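Local atomic coordinates of lipid-transfer protein (Thermomonospora curvata, PDB entry 6OK1), a protein that belongs to the thiolase superfamily and is probably concerned with lipid transfer, its exact role being unestablished. Residues G84-T89 against N349-A354; R203-P208 against L212-E217; K317-D322 against G328-C333. All blocks are in the same frame, centred on the assembly; numbering follows the deposited sequence.

Interaction 1: G84-T89 against N349-A354; sequences GAACGT and NGIAEA
I351 reaches from one buried helix to another and sets its terminal methyl, CD1, against the N-terminal part of helix 86-98. Its CG1 branch lies beside the backbone N and opposite the carbonyl carbon (chi1 -58°), and the chain is then extended at chi2 (172°), which sends CD1 out to the full length of the side chain. There it meets the CB of A86 at 4.1 Å and the SG of C87 at 4.0 Å, and sits 3.3 Å from the O of A86. The helices belong to the two halves of a thiolase fold, 86-98 to the N-terminal half and 348-359 to the C-terminal half, and the contact is buried near the centre of the folded chain. The CA atoms of C87 and I351, the nearest pair across the contact, are 7.4 Å apart, a spacing that suits the small side chains of A86 and C87 opposite a branched isoleucine. The same A86 O that CD1 approaches accepts a hydrogen bond from T89 OG1 (2.8 Å), the donor tilted 24° from the carbonyl plane. C87 and I351 also both touch V374 and L385, on neighbouring strands of the central sheet.

Interaction 2: R203-P208 against L212-E217; sequences RWIVEP and LDCCQE
A classic beta bulge at I205 and V206, both facing L209, turns the chain through a corner at this edge of the thiolase fold, where 203-208 and 212-217 flank the short strand 209-210. Direct contact is slight: CG1 of I205 approaches SG of C214 at 4.4 Å, the small, weakly polar thiol lying against an apolar methylene, with the two CA atoms 8.6 Å apart. I205 and C214 each point their CB at the opposite segment. V206 of the bulge and E207 pair with an antiparallel strand of a neighbouring subunit, so the sheet continues across the interface. A cis peptide bond precedes P208, a geometry that proline accepts more readily than other residues. CG of E207 lies over one face of W204, offset toward the rim, while P208 O lies in plane at the ring's edge. D213 is buried: OD1 bonds to T298 OG1 and H199 NE2, OD2 to H210 N. Its chi1 (-70°) places the carboxylate carbon beside the backbone N, and chi2 (-51°) sets the oxygens. OD2 of D213 and O of P208 are 3.9 Å apart, and one water donates to both, at 2.6 Å to D213 OD2 and 2.7 Å to P208 O.

Interaction 3: K317-D322 against G328-C333; sequences KDFIAD and GGRLPC
Helix 316-321 supplies one partner and an irregular loop, 328-333, the other; F319 and R330, the residues closest at the backbone, have CA atoms 9.6 Å apart, a gap spanned chiefly by the F319 ring. Both pieces belong to the C-terminal half of the thiolase fold, and the loop leads on to helix 338-341. The helix is regular, with A321 N bonded to K317 O and D322 N to D318 O. F319 does the bridging. Its CG stands opposite the backbone N (chi1 -173°), which carries the ring out from the helix, and the leading atom CZ meets the loop. The ring comes edge-on: CD of R330 touches its rim, 3.9 Å from CZ, and CB of L331 lies in the ring plane at 4.0 Å from the same atom. A flat, rigid aromatic suits this place, since it spans the distance and offers an apolar edge to two methylenes. R330 uses its aliphatic part here; its chain bends at chi2, and the guanidinium plane is turned 64° from the ring, with NH1 bonded to the carbonyl O of I288. L305 of helix 301-307 touches both F319 and L331, giving these apolar groups a common neighbour. On the helix itself, K317 forms a salt bridge with D318: NZ approaches OD1 from its syn side at 3.2 Å, 25° out of the carboxylate plane.

Overall arrangement
Interaction 1 lies at the heart of the chain, its centre about 4 Å from that of the chain, whereas interactions 2 and 3 each lie about 19 Å out. All three are well separated: centres of 1 and 2 are about 23 Å apart, of 1 and 3 about 22 Å, and of 2 and 3 about 23 Å, and no two touch. In sequence, interactions 2 and 3 follow one another, both inside the long loop that interaction 1 closes by joining the two thiolase halves. Helix 167-182 is a common neighbour of the outer pair, touching L212 and D213 of one and I320 of the other. The sodium ion is bound elsewhere, at V48, I70 and E72.

Interaction 1: G84-T89 against N349-A354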
loop_
_atom_site.group_PDB
_atom_site.type_symbol
_atom_site.label_atom_id
_atom_site.label_comp_id
_atom_site.label_asym_id
_atom_site.label_seq_id
_atom_site.Cartn_x
_atom_site.Cartn_y
_atom_site.Cartn_z
ATOM N N GLY A 84 -1.312 -12.312 -2.166
ATOM C CA GLY A 84 -0.551 -12.197 -3.413
ATOM C C GLY A 84 0.790 -11.524 -3.204
ATOM O O GLY A 84 1.733 -11.676 -3.997
ATOM N N ALA A 85 0.874 -10.721 -2.143
ATOM C CA ALA A 85 2.027 -9.877 -1.912
ATOM C C ALA A 85 3.213 -10.553 -1.231
ATOM O O ALA A 85 4.292 -9.954 -1.180
ATOM C CB ALA A 85 1.603 -8.686 -1.032
ATOM N N ALA A 86 3.044 -11.747 -0.666
ATOM C CA ALA A 86 4.026 -12.250 0.284
ATOM C C ALA A 86 5.429 -12.278 -0.306
ATOM O O ALA A 86 6.382 -11.794 0.310
ATOM C CB ALA A 86 3.616 -13.649 0.757
ATOM N N CYS A 87 5.578 -12.867 -1.493
ATOM C CA CYS A 87 6.901 -12.952 -2.105
ATOM C C CYS A 87 7.338 -11.603 -2.677
ATOM O O CYS A 87 8.540 -11.303 -2.716
ATOM C CB CYS A 87 6.875 -14.029 -3.174
ATOM S SG CYS A 87 6.768 -15.696 -2.459
ATOM N N GLY A 88 6.374 -10.779 -3.086
ATOM C CA GLY A 88 6.678 -9.422 -3.501
ATOM C C GLY A 88 7.356 -8.588 -2.432
ATOM O O GLY A 88 8.199 -7.742 -2.755
ATOM N N THR A 89 7.031 -8.812 -1.148
ATOM C CA THR A 89 7.709 -8.027 -0.119
ATOM C C THR A 89 9.192 -8.345 -0.113
ATOM O O THR A 89 10.040 -7.459 0.065
ATOM C CB THR A 89 7.121 -8.246 1.284
ATOM O OG1 THR A 89 7.407 -9.570 1.755
ATOM C CG2 THR A 89 5.630 -7.937 1.326
ATOM N N ASN A 349 4.645 -17.278 6.259
ATOM C CA ASN A 349 5.238 -18.419 6.936
ATOM C C ASN A 349 5.738 -19.474 5.952
ATOM O O ASN A 349 6.658 -20.218 6.286
ATOM C CB ASN A 349 4.258 -19.031 7.956
ATOM C CG ASN A 349 2.900 -19.384 7.355
ATOM O OD1 ASN A 349 2.327 -18.615 6.601
ATOM N ND2 ASN A 349 2.364 -20.550 7.731
ATOM N N GLY A 350 5.225 -19.491 4.723
ATOM C CA GLY A 350 5.778 -20.384 3.718
ATOM C C GLY A 350 7.153 -19.955 3.245
ATOM O O GLY A 350 8.003 -20.796 2.941
ATOM N N ILE A 351 7.388 -18.648 3.152
ATOM C CA ILE A 351 8.730 -18.189 2.810
ATOM C C ILE A 351 9.705 -18.631 3.889
ATOM O O ILE A 351 10.809 -19.082 3.595
ATOM C CB ILE A 351 8.746 -16.656 2.601
ATOM C CG1 ILE A 351 7.753 -16.256 1.494
ATOM C CG2 ILE A 351 10.136 -16.192 2.225
ATOM C CD1 ILE A 351 7.536 -14.739 1.314
ATOM N N ALA A 352 9.303 -18.533 5.154
ATOM C CA ALA A 352 10.179 -18.977 6.238
ATOM C C ALA A 352 10.528 -20.455 6.096
ATOM O O ALA A 352 11.678 -20.846 6.308
ATOM C CB ALA A 352 9.512 -18.706 7.578
ATOM N N GLU A 353 9.543 -21.298 5.748
ATOM C CA GLU A 353 9.829 -22.720 5.570
ATOM C C GLU A 353 10.823 -22.936 4.438
ATOM O O GLU A 353 11.723 -23.769 4.551
ATOM C CB GLU A 353 8.543 -23.510 5.306
ATOM C CG GLU A 353 8.757 -24.982 4.915
ATOM C CD GLU A 353 9.311 -25.850 6.051
ATOM O OE1 GLU A 353 9.408 -25.394 7.210
ATOM O OE2 GLU A 353 9.647 -27.008 5.761
ATOM N N ALA A 354 10.687 -22.180 3.344
ATOM C CA ALA A 354 11.643 -22.281 2.245
ATOM C C ALA A 354 13.051 -21.964 2.722
ATOM O O ALA A 354 14.026 -22.602 2.306
ATOM C CB ALA A 354 11.223 -21.330 1.124
#

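Interaction 2: R203-P208 against L212-E217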
loop_
_atom_site.group_PDB
_atom_site.type_symbol
_atom_site.label_atom_id
_atom_site.label_comp_id
_atom_site.label_asym_id
_atom_site.label_seq_id
_atom_site.Cartn_x
_atom_site.Cartn_y
_atom_site.Cartn_z
ATOM N N ARG A 203 -17.916 -31.703 5.351
ATOM C CA ARG A 203 -19.109 -31.081 4.790
ATOM C C ARG A 203 -18.753 -30.167 3.621
ATOM O O ARG A 203 -17.642 -29.648 3.529
ATOM C CB ARG A 203 -19.844 -30.283 5.868
ATOM C CG ARG A 203 -19.161 -28.985 6.241
ATOM C CD ARG A 203 -19.841 -28.318 7.412
ATOM N NE ARG A 203 -21.242 -28.069 7.114
ATOM C CZ ARG A 203 -22.102 -27.551 7.979
ATOM N NH1 ARG A 203 -21.698 -27.197 9.195
ATOM N NH2 ARG A 203 -23.369 -27.407 7.631
ATOM N N TRP A 204 -19.705 -29.995 2.703
ATOM C CA TRP A 204 -19.529 -29.017 1.639
ATOM C C TRP A 204 -19.547 -27.617 2.224
ATOM O O TRP A 204 -20.382 -27.294 3.069
ATOM C CB TRP A 204 -20.632 -29.134 0.588
ATOM C CG TRP A 204 -20.588 -30.353 -0.261
ATOM C CD1 TRP A 204 -21.536 -31.333 -0.333
ATOM C CD2 TRP A 204 -19.566 -30.710 -1.201
ATOM N NE1 TRP A 204 -21.156 -32.294 -1.243
ATOM C CE2 TRP A 204 -19.945 -31.938 -1.786
ATOM C CE3 TRP A 204 -18.362 -30.130 -1.579
ATOM C CZ2 TRP A 204 -19.174 -32.566 -2.752
ATOM C CZ3 TRP A 204 -17.593 -30.759 -2.523
ATOM C CH2 TRP A 204 -18.006 -31.967 -3.108
ATOM N N ILE A 205 -18.637 -26.777 1.737
ATOM C CA ILE A 205 -18.697 -25.341 1.974
ATOM C C ILE A 205 -19.349 -24.738 0.730
ATOM O O ILE A 205 -20.482 -24.233 0.773
ATOM C CB ILE A 205 -17.293 -24.782 2.261
ATOM C CG1 ILE A 205 -16.726 -25.396 3.552
ATOM C CG2 ILE A 205 -17.303 -23.260 2.365
ATOM C CD1 ILE A 205 -17.597 -25.149 4.775
ATOM N N VAL A 206 -18.651 -24.827 -0.395
ATOM C CA VAL A 206 -19.174 -24.400 -1.690
ATOM C C VAL A 206 -18.627 -25.368 -2.725
ATOM O O VAL A 206 -17.405 -25.475 -2.895
ATOM C CB VAL A 206 -18.786 -22.944 -2.021
ATOM C CG1 VAL A 206 -17.304 -22.654 -1.735
ATOM C CG2 VAL A 206 -19.122 -22.610 -3.475
ATOM N N GLU A 207 -19.518 -26.114 -3.376
ATOM C CA GLU A 207 -19.046 -27.124 -4.303
ATOM C C GLU A 207 -18.162 -26.449 -5.341
ATOM O O GLU A 207 -18.544 -25.397 -5.875
ATOM C CB GLU A 207 -20.203 -27.843 -5.001
ATOM C CG GLU A 207 -21.122 -28.596 -4.032
ATOM C CD GLU A 207 -22.212 -29.387 -4.759
ATOM O OE1 GLU A 207 -21.898 -30.058 -5.760
ATOM O OE2 GLU A 207 -23.383 -29.301 -4.358
ATOM N N PRO A 208 -17.005 -27.033 -5.688
ATOM C CA PRO A 208 -16.532 -28.383 -5.315
ATOM C C PRO A 208 -15.585 -28.448 -4.119
ATOM O O PRO A 208 -14.743 -29.352 -4.063
ATOM C CB PRO A 208 -15.803 -28.825 -6.576
ATOM C CG PRO A 208 -15.156 -27.534 -7.054
ATOM C CD PRO A 208 -16.206 -26.482 -6.804
ATOM N N LEU A 212 -12.425 -29.410 4.377
ATOM C CA LEU A 212 -10.996 -29.655 4.470
ATOM C C LEU A 212 -10.207 -29.198 3.231
ATOM O O LEU A 212 -8.990 -29.372 3.212
ATOM C CB LEU A 212 -10.739 -31.150 4.775
ATOM C CG LEU A 212 -10.968 -31.491 6.247
ATOM C CD1 LEU A 212 -10.963 -32.984 6.441
ATOM C CD2 LEU A 212 -9.905 -30.847 7.123
ATOM N N ASP A 213 -10.853 -28.558 2.235
ATOM C CA ASP A 213 -10.140 -27.842 1.171
ATOM C C ASP A 213 -9.793 -26.415 1.560
ATOM O O ASP A 213 -9.097 -25.734 0.794
ATOM C CB ASP A 213 -10.989 -27.796 -0.104
ATOM C CG ASP A 213 -11.109 -29.142 -0.744
ATOM O OD1 ASP A 213 -10.050 -29.757 -0.934
ATOM O OD2 ASP A 213 -12.248 -29.572 -1.020
ATOM N N CYS A 214 -10.259 -25.957 2.719
ATOM C CA CYS A 214 -10.209 -24.557 3.114
ATOM C C CYS A 214 -9.366 -24.399 4.364
ATOM O O CYS A 214 -9.566 -25.133 5.330
ATOM C CB CYS A 214 -11.603 -24.008 3.412
ATOM S SG CYS A 214 -12.777 -24.238 2.087
ATOM N N CYS A 215 -8.469 -23.416 4.367
ATOM C CA CYS A 215 -7.682 -23.186 5.576
ATOM C C CYS A 215 -8.492 -22.352 6.583
ATOM O O CYS A 215 -9.467 -21.680 6.245
ATOM C CB CYS A 215 -6.332 -22.515 5.245
ATOM S SG CYS A 215 -6.445 -20.774 4.884
ATOM N N GLN A 216 -8.106 -22.440 7.845
ATOM C CA GLN A 216 -8.725 -21.621 8.882
ATOM C C GLN A 216 -7.918 -20.339 9.058
ATOM O O GLN A 216 -6.758 -20.243 8.644
ATOM C CB GLN A 216 -8.769 -22.367 10.218
ATOM C CG GLN A 216 -9.565 -23.683 10.253
ATOM C CD GLN A 216 -9.698 -24.237 11.680
ATOM O OE1 GLN A 216 -9.313 -23.585 12.646
ATOM N NE2 GLN A 216 -10.241 -25.438 11.808
ATOM N N GLU A 217 -8.536 -19.355 9.692
ATOM C CA GLU A 217 -7.821 -18.127 9.983
ATOM C C GLU A 217 -6.921 -18.288 11.212
ATOM O O GLU A 217 -7.106 -19.177 12.053
ATOM C CB GLU A 217 -8.806 -16.992 10.204
ATOM C CG GLU A 217 -9.784 -16.833 9.034
ATOM C CD GLU A 217 -10.653 -15.628 9.146
ATOM O OE1 GLU A 217 -11.423 -15.549 10.128
ATOM O OE2 GLU A 217 -10.560 -14.763 8.245
HETATM O O HOH W 1 -12.798 -31.005 -3.177
#

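Interaction 3: K317-D322 against G328-C333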
loop_
_atom_site.group_PDB
_atom_site.type_symbol
_atom_site.label_atom_id
_atom_site.label_comp_id
_atom_site.label_asym_id
_atom_site.label_seq_id
_atom_site.Cartn_x
_atom_site.Cartn_y
_atom_site.Cartn_z
ATOM N N LYS A 317 -3.228 -33.520 -11.578
ATOM C CA LYS A 317 -3.860 -34.575 -10.800
ATOM C C LYS A 317 -3.028 -35.850 -10.860
ATOM O O LYS A 317 -2.917 -36.586 -9.871
ATOM C CB LYS A 317 -5.275 -34.844 -11.306
ATOM C CG LYS A 317 -5.333 -35.408 -12.729
ATOM C CD LYS A 317 -6.794 -35.455 -13.226
ATOM C CE LYS A 317 -6.896 -35.969 -14.664
ATOM N NZ LYS A 317 -6.420 -37.378 -14.733
ATOM N N ASP A 318 -2.404 -36.098 -12.005
ATOM C CA ASP A 318 -1.568 -37.288 -12.168
ATOM C C ASP A 318 -0.229 -37.134 -11.454
ATOM O O ASP A 318 0.243 -38.071 -10.800
ATOM C CB ASP A 318 -1.376 -37.550 -13.659
ATOM C CG ASP A 318 -2.691 -37.642 -14.399
ATOM O OD1 ASP A 318 -3.528 -38.474 -14.008
ATOM O OD2 ASP A 318 -2.912 -36.872 -15.350
ATOM N N PHE A 319 0.385 -35.951 -11.560
ATOM C CA PHE A 319 1.615 -35.644 -10.840
ATOM C C PHE A 319 1.434 -35.853 -9.344
ATOM O O PHE A 319 2.305 -36.427 -8.680
ATOM C CB PHE A 319 2.024 -34.201 -11.167
ATOM C CG PHE A 319 3.361 -33.780 -10.620
ATOM C CD1 PHE A 319 4.519 -34.067 -11.300
ATOM C CD2 PHE A 319 3.449 -33.049 -9.439
ATOM C CE1 PHE A 319 5.752 -33.661 -10.810
ATOM C CE2 PHE A 319 4.673 -32.633 -8.951
ATOM C CZ PHE A 319 5.822 -32.932 -9.634
ATOM N N ILE A 320 0.288 -35.426 -8.799
ATOM C CA ILE A 320 0.041 -35.545 -7.364
ATOM C C ILE A 320 -0.266 -36.995 -6.984
ATOM O O ILE A 320 0.244 -37.516 -5.987
ATOM C CB ILE A 320 -1.099 -34.603 -6.945
ATOM C CG1 ILE A 320 -0.646 -33.161 -7.181
ATOM C CG2 ILE A 320 -1.526 -34.858 -5.494
ATOM C CD1 ILE A 320 -1.781 -32.130 -7.012
ATOM N N ALA A 321 -1.126 -37.658 -7.757
ATOM C CA ALA A 321 -1.476 -39.042 -7.448
ATOM C C ALA A 321 -0.260 -39.961 -7.464
ATOM O O ALA A 321 -0.237 -40.961 -6.736
ATOM C CB ALA A 321 -2.515 -39.548 -8.435
ATOM N N ASP A 322 0.750 -39.645 -8.275
ATOM C CA ASP A 322 1.987 -40.420 -8.340
ATOM C C ASP A 322 2.915 -40.209 -7.145
ATOM O O ASP A 322 3.982 -40.832 -7.104
ATOM C CB ASP A 322 2.766 -40.081 -9.611
ATOM C CG ASP A 322 2.092 -40.592 -10.879
ATOM O OD1 ASP A 322 1.094 -41.328 -10.790
ATOM O OD2 ASP A 322 2.565 -40.246 -11.975
ATOM N N GLY A 328 9.638 -38.012 -0.065
ATOM C CA GLY A 328 10.498 -38.814 -0.911
ATOM C C GLY A 328 10.278 -38.676 -2.398
ATOM O O GLY A 328 10.934 -39.372 -3.174
ATOM N N GLY A 329 9.376 -37.792 -2.834
ATOM C CA GLY A 329 9.062 -37.658 -4.239
ATOM C C GLY A 329 9.917 -36.617 -4.941
ATOM O O GLY A 329 10.853 -36.042 -4.383
ATOM N N ARG A 330 9.577 -36.384 -6.210
ATOM C CA ARG A 330 10.377 -35.490 -7.032
ATOM C C ARG A 330 10.290 -34.046 -6.542
ATOM O O ARG A 330 11.267 -33.292 -6.659
ATOM C CB ARG A 330 9.931 -35.606 -8.499
ATOM C CG ARG A 330 10.583 -34.627 -9.464
ATOM C CD ARG A 330 9.653 -33.469 -9.746
ATOM N NE ARG A 330 10.267 -32.411 -10.545
ATOM C CZ ARG A 330 11.177 -31.559 -10.086
ATOM N NH1 ARG A 330 11.610 -31.647 -8.836
ATOM N NH2 ARG A 330 11.659 -30.609 -10.880
ATOM N N LEU A 331 9.153 -33.642 -5.980
ATOM C CA LEU A 331 8.924 -32.244 -5.616
ATOM C C LEU A 331 8.273 -32.175 -4.243
ATOM O O LEU A 331 7.080 -31.863 -4.114
ATOM C CB LEU A 331 8.055 -31.532 -6.654
ATOM C CG LEU A 331 8.020 -29.999 -6.490
ATOM C CD1 LEU A 331 9.369 -29.378 -6.838
ATOM C CD2 LEU A 331 6.910 -29.320 -7.328
ATOM N N PRO A 332 9.041 -32.456 -3.193
ATOM C CA PRO A 332 8.537 -32.305 -1.827
ATOM C C PRO A 332 7.893 -30.944 -1.659
ATOM O O PRO A 332 8.475 -29.919 -2.015
ATOM C CB PRO A 332 9.800 -32.434 -0.967
ATOM C CG PRO A 332 10.732 -33.244 -1.780
ATOM C CD PRO A 332 10.452 -32.894 -3.218
ATOM N N CYS A 333 6.681 -30.942 -1.117
ATOM C CA CYS A 333 5.845 -29.753 -1.152
ATOM C C CYS A 333 5.292 -29.445 0.224
ATOM O O CYS A 333 4.813 -30.337 0.934
ATOM C CB CYS A 333 4.718 -29.964 -2.147
ATOM S SG CYS A 333 3.618 -28.517 -2.364
#